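PDB 3AG7: J domain-containing protein required for chloroplast accumulation response 1 from Arabidopsis thaliana, which is required for light-guided chloroplast movement, for which the co-chaperone activity of its C-terminal J domain is needed. Local coordinates for residues Asn25-Leu30 and Met49-Gly54; Ala56-Tyr61 and Asp98-Leu103; Ser31-Ile36 and Ser41-Val46; Leu66-Asp71 and Tyr84-Val89. All coordinates share one frame; numbering follows the deposited sequence.

Contact 1 (Asn25-Leu30 and Met49-Gly54)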
loop_
_atom_site.group_PDB
_atom_site.type_symbol
_atom_site.label_atom_id
_atom_site.label_comp_id
_atom_site.label_asym_id
_atom_site.label_seq_id
_atom_site.Cartn_x
_atom_site.Cartn_y
_atom_site.Cartn_z
ATOM N N ASN A 25 10.950 0.237 -2.926
ATOM C CA ASN A 25 10.929 1.441 -3.752
ATOM C C ASN A 25 9.624 2.188 -3.597
ATOM O O ASN A 25 8.600 1.743 -4.102
ATOM C CB ASN A 25 11.144 1.092 -5.228
ATOM C CG ASN A 25 11.257 2.328 -6.075
ATOM O OD1 ASN A 25 10.370 3.167 -6.046
ATOM N ND2 ASN A 25 12.393 2.498 -6.751
ATOM N N ILE A 26 9.651 3.337 -2.913
ATOM C CA ILE A 26 8.384 3.902 -2.429
ATOM C C ILE A 26 7.562 4.417 -3.597
ATOM O O ILE A 26 6.329 4.320 -3.595
ATOM C CB ILE A 26 8.594 5.025 -1.365
ATOM C CG1 ILE A 26 7.283 5.436 -0.665
ATOM C CG2 ILE A 26 9.181 6.293 -2.025
ATOM C CD1 ILE A 26 6.485 4.306 -0.023
ATOM N N ARG A 27 8.231 4.969 -4.598
ATOM C CA ARG A 27 7.489 5.468 -5.754
ATOM C C ARG A 27 6.879 4.332 -6.571
ATOM O O ARG A 27 5.778 4.461 -7.134
ATOM C CB ARG A 27 8.415 6.292 -6.634
ATOM C CG ARG A 27 8.835 7.581 -5.991
ATOM C CD ARG A 27 9.840 8.267 -6.905
ATOM N NE ARG A 27 10.312 9.545 -6.363
ATOM C CZ ARG A 27 11.414 9.684 -5.631
ATOM N NH1 ARG A 27 12.103 8.614 -5.235
ATOM N NH2 ARG A 27 11.803 10.895 -5.229
ATOM N N SER A 28 7.602 3.219 -6.685
ATOM C CA SER A 28 7.051 2.055 -7.430
ATOM C C SER A 28 5.745 1.545 -6.803
ATOM O O SER A 28 4.791 1.192 -7.526
ATOM C CB SER A 28 8.062 0.903 -7.468
ATOM O OG SER A 28 9.212 1.223 -8.260
ATOM N N LEU A 29 5.720 1.503 -5.476
ATOM C CA LEU A 29 4.507 1.081 -4.733
ATOM C C LEU A 29 3.429 2.156 -4.799
ATOM O O LEU A 29 2.304 1.865 -5.187
ATOM C CB LEU A 29 4.832 0.787 -3.278
ATOM C CG LEU A 29 5.877 -0.319 -3.046
ATOM C CD1 LEU A 29 6.250 -0.355 -1.559
ATOM C CD2 LEU A 29 5.398 -1.722 -3.565
ATOM N N LEU A 30 3.775 3.396 -4.467
ATOM C CA LEU A 30 2.768 4.490 -4.451
ATOM C C LEU A 30 2.090 4.731 -5.828
ATOM O O LEU A 30 0.874 4.950 -5.893
ATOM C CB LEU A 30 3.359 5.815 -3.945
ATOM C CG LEU A 30 3.797 5.878 -2.476
ATOM C CD1 LEU A 30 4.605 7.200 -2.212
ATOM C CD2 LEU A 30 2.570 5.736 -1.554
ATOM N N MET A 49 5.316 11.342 -12.330
ATOM C CA MET A 49 5.670 12.727 -12.502
ATOM C C MET A 49 5.126 13.614 -11.392
ATOM O O MET A 49 5.587 14.740 -11.258
ATOM C CB MET A 49 5.211 13.215 -13.877
ATOM C CG MET A 49 6.105 12.622 -14.993
ATOM S SD MET A 49 7.724 13.444 -15.111
ATOM C CE MET A 49 7.262 15.018 -15.798
ATOM N N ASP A 50 4.163 13.109 -10.612
ATOM C CA ASP A 50 3.619 13.855 -9.487
ATOM C C ASP A 50 4.229 13.453 -8.140
ATOM O O ASP A 50 3.770 13.891 -7.084
ATOM C CB ASP A 50 2.094 13.726 -9.405
ATOM C CG ASP A 50 1.369 14.436 -10.527
ATOM O OD1 ASP A 50 1.970 15.286 -11.220
ATOM O OD2 ASP A 50 0.165 14.156 -10.673
ATOM N N MET A 51 5.289 12.658 -8.176
ATOM C CA MET A 51 5.963 12.221 -6.947
ATOM C C MET A 51 7.472 12.251 -7.150
ATOM O O MET A 51 8.192 11.271 -6.871
ATOM C CB MET A 51 5.455 10.832 -6.500
ATOM C CG MET A 51 5.647 9.725 -7.536
ATOM S SD MET A 51 5.121 8.093 -6.936
ATOM C CE MET A 51 3.366 8.325 -6.781
ATOM N N ILE A 52 7.933 13.372 -7.708
ATOM C CA ILE A 52 9.357 13.557 -8.057
ATOM C C ILE A 52 10.108 14.144 -6.855
ATOM O O ILE A 52 11.005 13.489 -6.278
ATOM C CB ILE A 52 9.521 14.507 -9.293
ATOM C CG1 ILE A 52 8.894 13.878 -10.564
ATOM C CG2 ILE A 52 11.001 14.792 -9.514
ATOM C CD1 ILE A 52 9.560 12.561 -11.037
ATOM N N GLU A 53 9.703 15.340 -6.424
ATOM C CA GLU A 53 10.424 16.007 -5.349
ATOM C C GLU A 53 10.058 15.392 -4.015
ATOM O O GLU A 53 9.009 14.739 -3.891
ATOM C CB GLU A 53 10.206 17.524 -5.336
ATOM C CG GLU A 53 8.866 18.006 -4.788
ATOM C CD GLU A 53 7.755 17.953 -5.809
ATOM O OE1 GLU A 53 6.656 18.496 -5.506
ATOM O OE2 GLU A 53 7.971 17.378 -6.910
ATOM N N GLY A 54 10.923 15.602 -3.029
ATOM C CA GLY A 54 10.723 15.032 -1.689
ATOM C C GLY A 54 9.347 15.272 -1.076
ATOM O O GLY A 54 8.713 14.314 -0.607
#

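Contact 2 (Ala56-Tyr61 and Asp98-Leu103)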
loop_
_atom_site.group_PDB
_atom_site.type_symbol
_atom_site.label_atom_id
_atom_site.label_comp_id
_atom_site.label_asym_id
_atom_site.label_seq_id
_atom_site.Cartn_x
_atom_site.Cartn_y
_atom_site.Cartn_z
ATOM N N ALA A 56 6.524 15.859 -2.426
ATOM C CA ALA A 56 5.463 15.158 -3.185
ATOM C C ALA A 56 5.419 13.692 -2.775
ATOM O O ALA A 56 4.331 13.108 -2.593
ATOM C CB ALA A 56 5.710 15.278 -4.659
ATOM N N VAL A 57 6.598 13.112 -2.582
ATOM C CA VAL A 57 6.669 11.711 -2.113
ATOM C C VAL A 57 6.020 11.630 -0.733
ATOM O O VAL A 57 5.192 10.758 -0.484
ATOM C CB VAL A 57 8.083 11.166 -2.102
ATOM C CG1 VAL A 57 8.091 9.747 -1.519
ATOM C CG2 VAL A 57 8.648 11.167 -3.551
ATOM N N ARG A 58 6.435 12.517 0.164
ATOM C CA ARG A 58 5.911 12.562 1.525
ATOM C C ARG A 58 4.421 12.784 1.569
ATOM O O ARG A 58 3.727 12.201 2.417
ATOM C CB ARG A 58 6.685 13.580 2.378
ATOM C CG ARG A 58 8.131 13.193 2.494
ATOM C CD ARG A 58 8.921 14.004 3.520
ATOM N NE ARG A 58 10.220 13.350 3.759
ATOM C CZ ARG A 58 11.319 13.580 3.044
ATOM N NH1 ARG A 58 11.320 14.497 2.073
ATOM N NH2 ARG A 58 12.435 12.913 3.307
ATOM N N LYS A 59 3.908 13.625 0.669
ATOM C CA LYS A 59 2.484 13.823 0.633
ATOM C C LYS A 59 1.705 12.568 0.216
ATOM O O LYS A 59 0.669 12.197 0.833
ATOM C CB LYS A 59 2.145 14.988 -0.272
ATOM C CG LYS A 59 0.668 15.270 -0.224
ATOM C CD LYS A 59 0.407 16.646 -0.737
ATOM C CE LYS A 59 -0.037 17.537 0.401
ATOM N NZ LYS A 59 -0.970 18.502 -0.200
ATOM N N SER A 60 2.227 11.892 -0.804
ATOM C CA SER A 60 1.582 10.692 -1.316
ATOM C C SER A 60 1.688 9.566 -0.278
ATOM O O SER A 60 0.758 8.783 -0.067
ATOM C CB SER A 60 2.222 10.301 -2.648
ATOM O OG SER A 60 1.733 11.109 -3.707
ATOM N N TYR A 61 2.807 9.528 0.425
ATOM C CA TYR A 61 2.952 8.562 1.509
ATOM C C TYR A 61 1.938 8.806 2.616
ATOM O O TYR A 61 1.249 7.890 3.066
ATOM C CB TYR A 61 4.351 8.645 2.089
ATOM C CG TYR A 61 4.554 7.671 3.216
ATOM C CD1 TYR A 61 4.574 6.312 2.983
ATOM C CD2 TYR A 61 4.743 8.121 4.513
ATOM C CE1 TYR A 61 4.755 5.410 4.023
ATOM C CE2 TYR A 61 4.961 7.206 5.571
ATOM C CZ TYR A 61 4.924 5.867 5.302
ATOM O OH TYR A 61 5.140 4.939 6.304
ATOM N N ASP A 98 11.210 3.855 4.741
ATOM C CA ASP A 98 12.482 3.964 5.435
ATOM C C ASP A 98 13.680 4.025 4.469
ATOM O O ASP A 98 14.612 4.773 4.702
ATOM C CB ASP A 98 12.624 2.822 6.442
ATOM C CG ASP A 98 13.884 2.953 7.250
ATOM O OD1 ASP A 98 13.869 3.690 8.271
ATOM O OD2 ASP A 98 14.890 2.375 6.815
ATOM N N HIS A 99 13.643 3.242 3.390
ATOM C CA HIS A 99 14.671 3.320 2.342
ATOM C C HIS A 99 14.695 4.683 1.645
ATOM O O HIS A 99 15.754 5.267 1.456
ATOM C CB HIS A 99 14.438 2.196 1.317
ATOM C CG HIS A 99 15.441 2.149 0.209
ATOM N ND1 HIS A 99 16.668 1.528 0.343
ATOM C CD2 HIS A 99 15.369 2.574 -1.076
ATOM C CE1 HIS A 99 17.321 1.604 -0.804
ATOM N NE2 HIS A 99 16.555 2.232 -1.681
ATOM N N PHE A 100 13.528 5.198 1.277
ATOM C CA PHE A 100 13.416 6.530 0.675
ATOM C C PHE A 100 14.128 7.602 1.511
ATOM O O PHE A 100 14.861 8.464 0.964
ATOM C CB PHE A 100 11.923 6.893 0.470
ATOM C CG PHE A 100 11.685 8.346 0.122
ATOM C CD1 PHE A 100 12.067 8.846 -1.119
ATOM C CD2 PHE A 100 11.122 9.235 1.068
ATOM C CE1 PHE A 100 11.870 10.225 -1.421
ATOM C CE2 PHE A 100 10.966 10.597 0.783
ATOM C CZ PHE A 100 11.353 11.091 -0.465
ATOM N N ASN A 101 13.897 7.577 2.819
ATOM C CA ASN A 101 14.387 8.624 3.710
ATOM C C ASN A 101 15.877 8.522 3.996
ATOM O O ASN A 101 16.444 9.392 4.637
ATOM C CB ASN A 101 13.585 8.677 5.007
ATOM C CG ASN A 101 12.286 9.433 4.855
ATOM O OD1 ASN A 101 12.278 10.626 4.538
ATOM N ND2 ASN A 101 11.178 8.734 5.020
ATOM N N THR A 102 16.523 7.488 3.462
ATOM C CA THR A 102 17.964 7.312 3.631
ATOM C C THR A 102 18.649 7.128 2.273
ATOM O O THR A 102 19.325 8.033 1.809
ATOM C CB THR A 102 18.303 6.142 4.567
ATOM O OG1 THR A 102 17.720 4.942 4.031
ATOM C CG2 THR A 102 17.719 6.375 5.965
ATOM N N LEU A 103 18.451 5.978 1.628
ATOM C CA LEU A 103 19.147 5.629 0.370
ATOM C C LEU A 103 18.509 6.203 -0.930
ATOM O O LEU A 103 19.217 6.624 -1.848
ATOM C CB LEU A 103 19.273 4.101 0.262
ATOM C CG LEU A 103 20.149 3.529 1.380
ATOM C CD1 LEU A 103 20.196 2.023 1.402
ATOM C CD2 LEU A 103 21.531 4.091 1.219
HETATM O O HOH W 1 10.507 12.087 6.204
#

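Contact 3 (Ser31-Ile36 and Ser41-Val46)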
loop_
_atom_site.group_PDB
_atom_site.type_symbol
_atom_site.label_atom_id
_atom_site.label_comp_id
_atom_site.label_asym_id
_atom_site.label_seq_id
_atom_site.Cartn_x
_atom_site.Cartn_y
_atom_site.Cartn_z
ATOM N N SER A 31 2.880 4.695 -6.891
ATOM C CA SER A 31 2.418 4.952 -8.251
ATOM C C SER A 31 1.541 3.802 -8.809
ATOM O O SER A 31 0.965 3.929 -9.908
ATOM C CB SER A 31 3.602 5.226 -9.206
ATOM O OG SER A 31 4.364 4.055 -9.382
ATOM N N THR A 32 1.470 2.694 -8.085
ATOM C CA THR A 32 0.704 1.520 -8.536
ATOM C C THR A 32 -0.304 0.972 -7.497
ATOM O O THR A 32 -0.896 -0.089 -7.712
ATOM C CB THR A 32 1.614 0.337 -8.962
ATOM O OG1 THR A 32 2.407 -0.127 -7.842
ATOM C CG2 THR A 32 2.488 0.726 -10.157
ATOM N N LEU A 33 -0.604 1.752 -6.457
ATOM C CA LEU A 33 -1.560 1.294 -5.438
ATOM C C LEU A 33 -2.953 0.992 -5.966
ATOM O O LEU A 33 -3.653 0.169 -5.389
ATOM C CB LEU A 33 -1.671 2.291 -4.280
ATOM C CG LEU A 33 -0.600 2.171 -3.190
ATOM C CD1 LEU A 33 -0.815 3.316 -2.238
ATOM C CD2 LEU A 33 -0.696 0.829 -2.448
ATOM N N GLN A 34 -3.325 1.604 -7.088
ATOM C CA GLN A 34 -4.673 1.454 -7.657
ATOM C C GLN A 34 -4.852 0.050 -8.220
ATOM O O GLN A 34 -5.977 -0.388 -8.480
ATOM C CB GLN A 34 -4.934 2.534 -8.725
ATOM C CG GLN A 34 -4.027 2.465 -9.931
ATOM C CD GLN A 34 -2.809 3.382 -9.819
ATOM O OE1 GLN A 34 -2.111 3.406 -8.800
ATOM N NE2 GLN A 34 -2.546 4.147 -10.893
ATOM N N TYR A 35 -3.736 -0.659 -8.344
ATOM C CA TYR A 35 -3.743 -2.011 -8.905
ATOM C C TYR A 35 -3.785 -3.073 -7.809
ATOM O O TYR A 35 -3.866 -4.253 -8.104
ATOM C CB TYR A 35 -2.546 -2.227 -9.821
ATOM C CG TYR A 35 -2.619 -1.366 -11.064
ATOM C CD1 TYR A 35 -3.547 -1.643 -12.061
ATOM C CD2 TYR A 35 -1.802 -0.258 -11.203
ATOM C CE1 TYR A 35 -3.643 -0.849 -13.181
ATOM C CE2 TYR A 35 -1.895 0.549 -12.314
ATOM C CZ TYR A 35 -2.812 0.252 -13.298
ATOM O OH TYR A 35 -2.892 1.052 -14.422
ATOM N N ILE A 36 -3.737 -2.668 -6.546
ATOM C CA ILE A 36 -3.814 -3.644 -5.443
ATOM C C ILE A 36 -4.955 -3.301 -4.476
ATOM O O ILE A 36 -5.602 -4.192 -3.914
ATOM C CB ILE A 36 -2.433 -3.826 -4.717
ATOM C CG1 ILE A 36 -2.426 -5.023 -3.740
ATOM C CG2 ILE A 36 -1.986 -2.587 -4.012
ATOM C CD1 ILE A 36 -2.590 -6.375 -4.429
ATOM N N SER A 41 -11.469 2.515 -1.646
ATOM C CA SER A 41 -10.521 2.648 -0.548
ATOM C C SER A 41 -10.317 4.132 -0.299
ATOM O O SER A 41 -10.016 4.555 0.822
ATOM C CB SER A 41 -9.184 1.961 -0.888
ATOM O OG SER A 41 -8.597 2.489 -2.070
ATOM N N GLY A 42 -10.483 4.924 -1.352
ATOM C CA GLY A 42 -10.206 6.332 -1.284
ATOM C C GLY A 42 -8.902 6.752 -1.967
ATOM O O GLY A 42 -8.589 7.949 -2.047
ATOM N N TRP A 43 -8.128 5.786 -2.454
ATOM C CA TRP A 43 -6.845 6.115 -3.107
ATOM C C TRP A 43 -7.064 6.794 -4.465
ATOM O O TRP A 43 -7.715 6.247 -5.343
ATOM C CB TRP A 43 -5.964 4.859 -3.279
ATOM C CG TRP A 43 -4.626 5.180 -3.903
ATOM C CD1 TRP A 43 -4.225 4.920 -5.205
ATOM C CD2 TRP A 43 -3.555 5.918 -3.299
ATOM N NE1 TRP A 43 -2.960 5.419 -5.414
ATOM C CE2 TRP A 43 -2.546 6.067 -4.276
ATOM C CE3 TRP A 43 -3.362 6.502 -2.038
ATOM C CZ2 TRP A 43 -1.329 6.708 -4.002
ATOM C CZ3 TRP A 43 -2.163 7.182 -1.789
ATOM C CH2 TRP A 43 -1.155 7.240 -2.756
ATOM N N LYS A 44 -6.457 7.947 -4.664
ATOM C CA LYS A 44 -6.438 8.556 -5.983
ATOM C C LYS A 44 -5.104 8.248 -6.667
ATOM O O LYS A 44 -4.071 8.384 -6.060
ATOM C CB LYS A 44 -6.699 10.059 -5.872
ATOM C CG LYS A 44 -8.191 10.358 -5.616
ATOM C CD LYS A 44 -8.455 11.781 -5.136
ATOM C CE LYS A 44 -9.737 11.829 -4.283
ATOM N NZ LYS A 44 -10.686 12.944 -4.645
ATOM N N PRO A 45 -5.139 7.759 -7.917
ATOM C CA PRO A 45 -3.908 7.452 -8.643
ATOM C C PRO A 45 -2.949 8.620 -8.730
ATOM O O PRO A 45 -3.378 9.772 -8.933
ATOM C CB PRO A 45 -4.399 7.041 -10.049
ATOM C CG PRO A 45 -5.773 7.482 -10.134
ATOM C CD PRO A 45 -6.333 7.490 -8.730
ATOM N N VAL A 46 -1.654 8.316 -8.637
ATOM C CA VAL A 46 -0.629 9.360 -8.630
ATOM C C VAL A 46 0.477 8.866 -9.562
ATOM O O VAL A 46 1.087 7.857 -9.263
ATOM C CB VAL A 46 -0.018 9.668 -7.175
ATOM C CG1 VAL A 46 0.926 10.880 -7.249
ATOM C CG2 VAL A 46 -1.080 9.899 -6.092
#

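Contact 4 (Leu66-Asp71 and Tyr84-Val89)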
loop_
_atom_site.group_PDB
_atom_site.type_symbol
_atom_site.label_atom_id
_atom_site.label_comp_id
_atom_site.label_asym_id
_atom_site.label_seq_id
_atom_site.Cartn_x
_atom_site.Cartn_y
_atom_site.Cartn_z
ATOM N N LEU A 66 -3.047 7.142 5.537
ATOM C CA LEU A 66 -4.362 7.489 6.047
ATOM C C LEU A 66 -5.402 6.506 5.578
ATOM O O LEU A 66 -6.504 6.441 6.169
ATOM C CB LEU A 66 -4.743 8.920 5.661
ATOM C CG LEU A 66 -3.896 9.982 6.359
ATOM C CD1 LEU A 66 -4.362 11.352 5.902
ATOM C CD2 LEU A 66 -3.941 9.877 7.897
ATOM N N ILE A 67 -5.085 5.775 4.507
ATOM C CA ILE A 67 -5.915 4.671 4.021
ATOM C C ILE A 67 -5.549 3.331 4.659
ATOM O O ILE A 67 -6.436 2.537 5.026
ATOM C CB ILE A 67 -5.855 4.546 2.480
ATOM C CG1 ILE A 67 -6.414 5.824 1.873
ATOM C CG2 ILE A 67 -6.582 3.260 1.978
ATOM C CD1 ILE A 67 -6.298 5.941 0.341
ATOM N N LEU A 68 -4.258 3.059 4.744
ATOM C CA LEU A 68 -3.782 1.698 5.030
ATOM C C LEU A 68 -3.398 1.454 6.504
ATOM O O LEU A 68 -3.199 0.303 6.947
ATOM C CB LEU A 68 -2.589 1.377 4.119
ATOM C CG LEU A 68 -2.936 1.090 2.670
ATOM C CD1 LEU A 68 -1.621 0.976 1.898
ATOM C CD2 LEU A 68 -3.776 -0.190 2.504
ATOM N N HIS A 69 -3.274 2.529 7.275
ATOM C CA HIS A 69 -2.878 2.399 8.667
ATOM C C HIS A 69 -3.930 1.559 9.396
ATOM O O HIS A 69 -5.125 1.836 9.286
ATOM C CB HIS A 69 -2.733 3.797 9.313
ATOM C CG HIS A 69 -2.199 3.751 10.713
ATOM N ND1 HIS A 69 -0.959 4.246 11.076
ATOM C CD2 HIS A 69 -2.766 3.287 11.848
ATOM C CE1 HIS A 69 -0.789 4.066 12.378
ATOM N NE2 HIS A 69 -1.879 3.508 12.865
ATOM N N PRO A 70 -3.495 0.527 10.163
ATOM C CA PRO A 70 -4.454 -0.409 10.742
ATOM C C PRO A 70 -5.469 0.308 11.611
ATOM O O PRO A 70 -6.620 -0.124 11.701
ATOM C CB PRO A 70 -3.560 -1.377 11.583
ATOM C CG PRO A 70 -2.312 -0.685 11.741
ATOM C CD PRO A 70 -2.126 0.266 10.633
ATOM N N ASP A 71 -5.051 1.377 12.266
ATOM C CA ASP A 71 -5.957 2.148 13.114
ATOM C C ASP A 71 -7.030 2.843 12.289
ATOM O O ASP A 71 -8.185 2.920 12.708
ATOM C CB ASP A 71 -5.183 3.193 13.948
ATOM C CG ASP A 71 -6.058 3.871 15.001
ATOM O OD1 ASP A 71 -6.689 3.139 15.782
ATOM O OD2 ASP A 71 -6.111 5.125 15.070
ATOM N N TYR A 84 -6.324 -7.638 6.716
ATOM C CA TYR A 84 -5.222 -8.516 6.333
ATOM C C TYR A 84 -4.450 -8.025 5.094
ATOM O O TYR A 84 -3.215 -7.887 5.139
ATOM C CB TYR A 84 -5.734 -9.951 6.122
ATOM C CG TYR A 84 -4.636 -10.924 5.778
ATOM C CD1 TYR A 84 -3.935 -11.605 6.787
ATOM C CD2 TYR A 84 -4.189 -11.057 4.476
ATOM C CE1 TYR A 84 -2.915 -12.508 6.455
ATOM C CE2 TYR A 84 -3.203 -11.956 4.141
ATOM C CZ TYR A 84 -2.542 -12.657 5.128
ATOM O OH TYR A 84 -1.500 -13.502 4.784
ATOM N N MET A 85 -5.157 -7.694 4.010
ATOM C CA MET A 85 -4.513 -7.232 2.794
ATOM C C MET A 85 -3.734 -5.962 3.089
ATOM O O MET A 85 -2.576 -5.813 2.664
ATOM C CB MET A 85 -5.592 -6.952 1.731
ATOM C CG MET A 85 -5.182 -7.277 0.346
ATOM S SD MET A 85 -6.539 -6.884 -0.759
ATOM C CE MET A 85 -5.978 -5.254 -1.232
ATOM N N ALA A 86 -4.367 -5.046 3.824
ATOM C CA ALA A 86 -3.744 -3.761 4.146
ATOM C C ALA A 86 -2.470 -3.963 4.967
ATOM O O ALA A 86 -1.510 -3.256 4.792
ATOM C CB ALA A 86 -4.706 -2.881 4.913
ATOM N N GLU A 87 -2.503 -4.892 5.914
ATOM C CA GLU A 87 -1.340 -5.117 6.763
ATOM C C GLU A 87 -0.146 -5.533 5.892
ATOM O O GLU A 87 0.994 -5.048 6.083
ATOM C CB GLU A 87 -1.657 -6.201 7.797
ATOM C CG GLU A 87 -0.482 -6.647 8.655
ATOM C CD GLU A 87 -0.850 -7.819 9.582
ATOM O OE1 GLU A 87 -0.316 -8.924 9.370
ATOM O OE2 GLU A 87 -1.727 -7.672 10.461
ATOM N N LYS A 88 -0.405 -6.372 4.891
ATOM C CA LYS A 88 0.700 -6.779 4.010
ATOM C C LYS A 88 1.197 -5.620 3.177
ATOM O O LYS A 88 2.386 -5.457 3.015
ATOM C CB LYS A 88 0.304 -7.921 3.116
ATOM C CG LYS A 88 -0.086 -9.163 3.877
ATOM C CD LYS A 88 1.015 -9.626 4.789
ATOM C CE LYS A 88 0.486 -10.755 5.677
ATOM N NZ LYS A 88 1.504 -11.160 6.679
ATOM N N VAL A 89 0.277 -4.820 2.623
ATOM C CA VAL A 89 0.693 -3.699 1.791
ATOM C C VAL A 89 1.407 -2.626 2.627
ATOM O O VAL A 89 2.443 -2.046 2.225
ATOM C CB VAL A 89 -0.509 -3.111 1.031
ATOM C CG1 VAL A 89 -0.095 -1.862 0.285
ATOM C CG2 VAL A 89 -1.074 -4.179 0.056
#

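Contact 1 (Asn25-Leu30 and Met49-Gly54)
Arg27 and Met51 carry this contact of the auxilin-like J domain. It joins the short helix 26-30 to the loop that leads into helix 54-68. The two side chains slide past each other in opposite directions, and each reaches the backbone of the other segment. Arg27 is extended from CG to NE, which brings its guanidinium edge to two successive carbonyls. Arg27 NE donates to Met51 O at 2.8 Å, nearly in line with the C=O bond. Arg27 NH2 donates to Ile52 O at 2.9 Å, and here the donor is tilted 23° from the carbonyl plane. Both oxygens lie close to the plane of the guanidinium group, so the two bonds together fix its rotation. The arginine also touches Val57 and Pro105.

Met51 returns the grip. Its CG sits between the backbone N and the carbonyl carbon (chi1 59°), and with chi2 extended this carries Met51 SD to within 3.7 Å of Arg27 O. The bend at chi3 (67°) then turns CE toward Leu30. The first turn of the helix is capped by Asn25, with Asn25 OD1 accepting from Ser28 N at 2.8 Å. Leu30 is buried one turn further on, where it also meets Ser60 and Ala64 of helix 54-68. The thioether methyl ends the contact, with Met51 CE 3.8 Å from Leu30 CB.

Contact 2 (Ala56-Tyr61 and Asp98-Leu103)
Val57 and Phe100 approach from opposite directions, and the valine stands on the flat of the ring. Val57 CG1 is 3.7 Å from the centroid of the Phe100 ring and only 11° off its normal, a clear CH-pi contact. Phe100 has CG anti to its backbone N (chi1 168°), which sends the ring across to helix 54-68. Ile26 of the short helix 26-30 packs against both residues.

Arg58 flanks this pair. One face of its guanidinium group has Phe100 CE2 over its centre. The two planes are turned 52° apart, so this is no parallel stack. Arg58 NH2 then donates to Asn101 OD1 at 2.6 Å, almost straight on to the carbonyl. A water closes a small ring beside this bond: it accepts from Arg58 NE at 2.8 Å and donates to Asn101 OD1. The amide oxygen is thus held by two donors, while Asn101 ND2 makes a weak bond back to Trp97 O.

The contact ties the start of helix 54-68 to the end of helix 80-100. These two long helices form the antiparallel hairpin characteristic of J domains.

Contact 3 (Ser31-Ile36 and Ser41-Val46)
The long loop between helix 26-30 and helix 54-68 folds back on itself here, with Leu33 packed on Trp43. As in auxilin, the J domain has an extended loop at this point and an additional helix, 5-19, at its N-terminal end. The touching parts, residues 31-34 and 43-46, run in roughly opposite directions, 146° apart.

Leu33 opens a 3-10 turn and meets the indole from one face, the two side chains crossing at about a right angle. Leu33 CD1 lies 3.7 Å from the centroid of the six-membered ring of Trp43 and 7° off its normal, a CH-pi contact. Leu33 CB covers the pyrrole part, 3.6 Å from Trp43 NE1. The Trp43 side chain leaves the backbone with CG opposite its N (chi1 -178°), and this swings the indole in under the 3-10 turn. Arg63 and Ile67 of helix 54-68 also touch the indole, so the tryptophan is wedged between loop and helix. Leu33 in turn reaches Trp18, Ala64 and Val89, and so links three helices.

Gly42, at a positive phi, turns the chain just before the tryptophan. Ser41 OG accepts a weak bond from Trp43 N at 3.4 Å. On the outer side the Gln34 side chain crosses Pro45 at about a right angle. Ser31 OG is bonded back to Arg27 O, so its hydroxyl belongs to the preceding helix. Its backbone instead faces the returning part of the loop: Ser31 CA makes a C-H...O contact with Val46 O at 3.4 Å.

Contact 4 (Leu66-Asp71 and Tyr84-Val89)
Leu68 reaches from the end of helix 54-68 onto Ala86 and Val89 of helix 80-100. The backbones are close here, with Leu68 CA 5.5 Å from Ala86 CA, consistent with the small alanine side chain at this place.

From CA, the Leu68 CB bond points toward the other helix. CG stands anti to the carbonyl carbon (chi1 -75°), which brings the branch point over the groove between Ala86 and Val89. The two methyls then part. Leu68 CD2 goes to the alanine, 3.7 Å from Ala86 CB, and it also lies 3.9 Å from Ala86 CA, so it rests on the helix backbone itself. Leu68 CD1 goes to the next turn, 3.6 Å from Val89 CG1, the valine methyl that meets the leucine. The two branched side chains meet at a slant. Ala86 CB is also 4.1 Å from Leu68 O, so the alanine packs on both main chain and side chain.

The contact is wholly apolar and buried. Phe90 and Leu93 of helix 80-100 and Leu37 of the loop add to the surroundings of Leu68, while Leu73 of helix 70-75 touches Ala86.

Leu68 thus packs the end of helix 54-68 on helix 80-100. Right after it the chain leaves the helix at His69, which is also the N-cap of helix 70-75. His69, Pro70 and Asp71 form the His-Pro-Asp motif of J domains, by which such domains stimulate the ATPase of Hsp70 partners.

From the N terminus, helix 5-19 comes first and helix 26-30 opens contact 1, which closes at 49-54. Contact 3 (31-36 with 41-46) is nested inside that loop. The second half repeats the pattern: contact 2 opens at 56-61 and closes at 98-103, and contact 4 (66-71 with 84-89) is nested within it. The two nested pairs follow in series, and none cross. Contacts 2 and 4 tie helices 54-68 and 80-100 at both ends of their hairpin. Contacts 1 and 3 lay the preceding helix and loop against it. Met51 packs on Val46 between contacts 1 and 3, and Val46 on Ser60 between contacts 3 and 2.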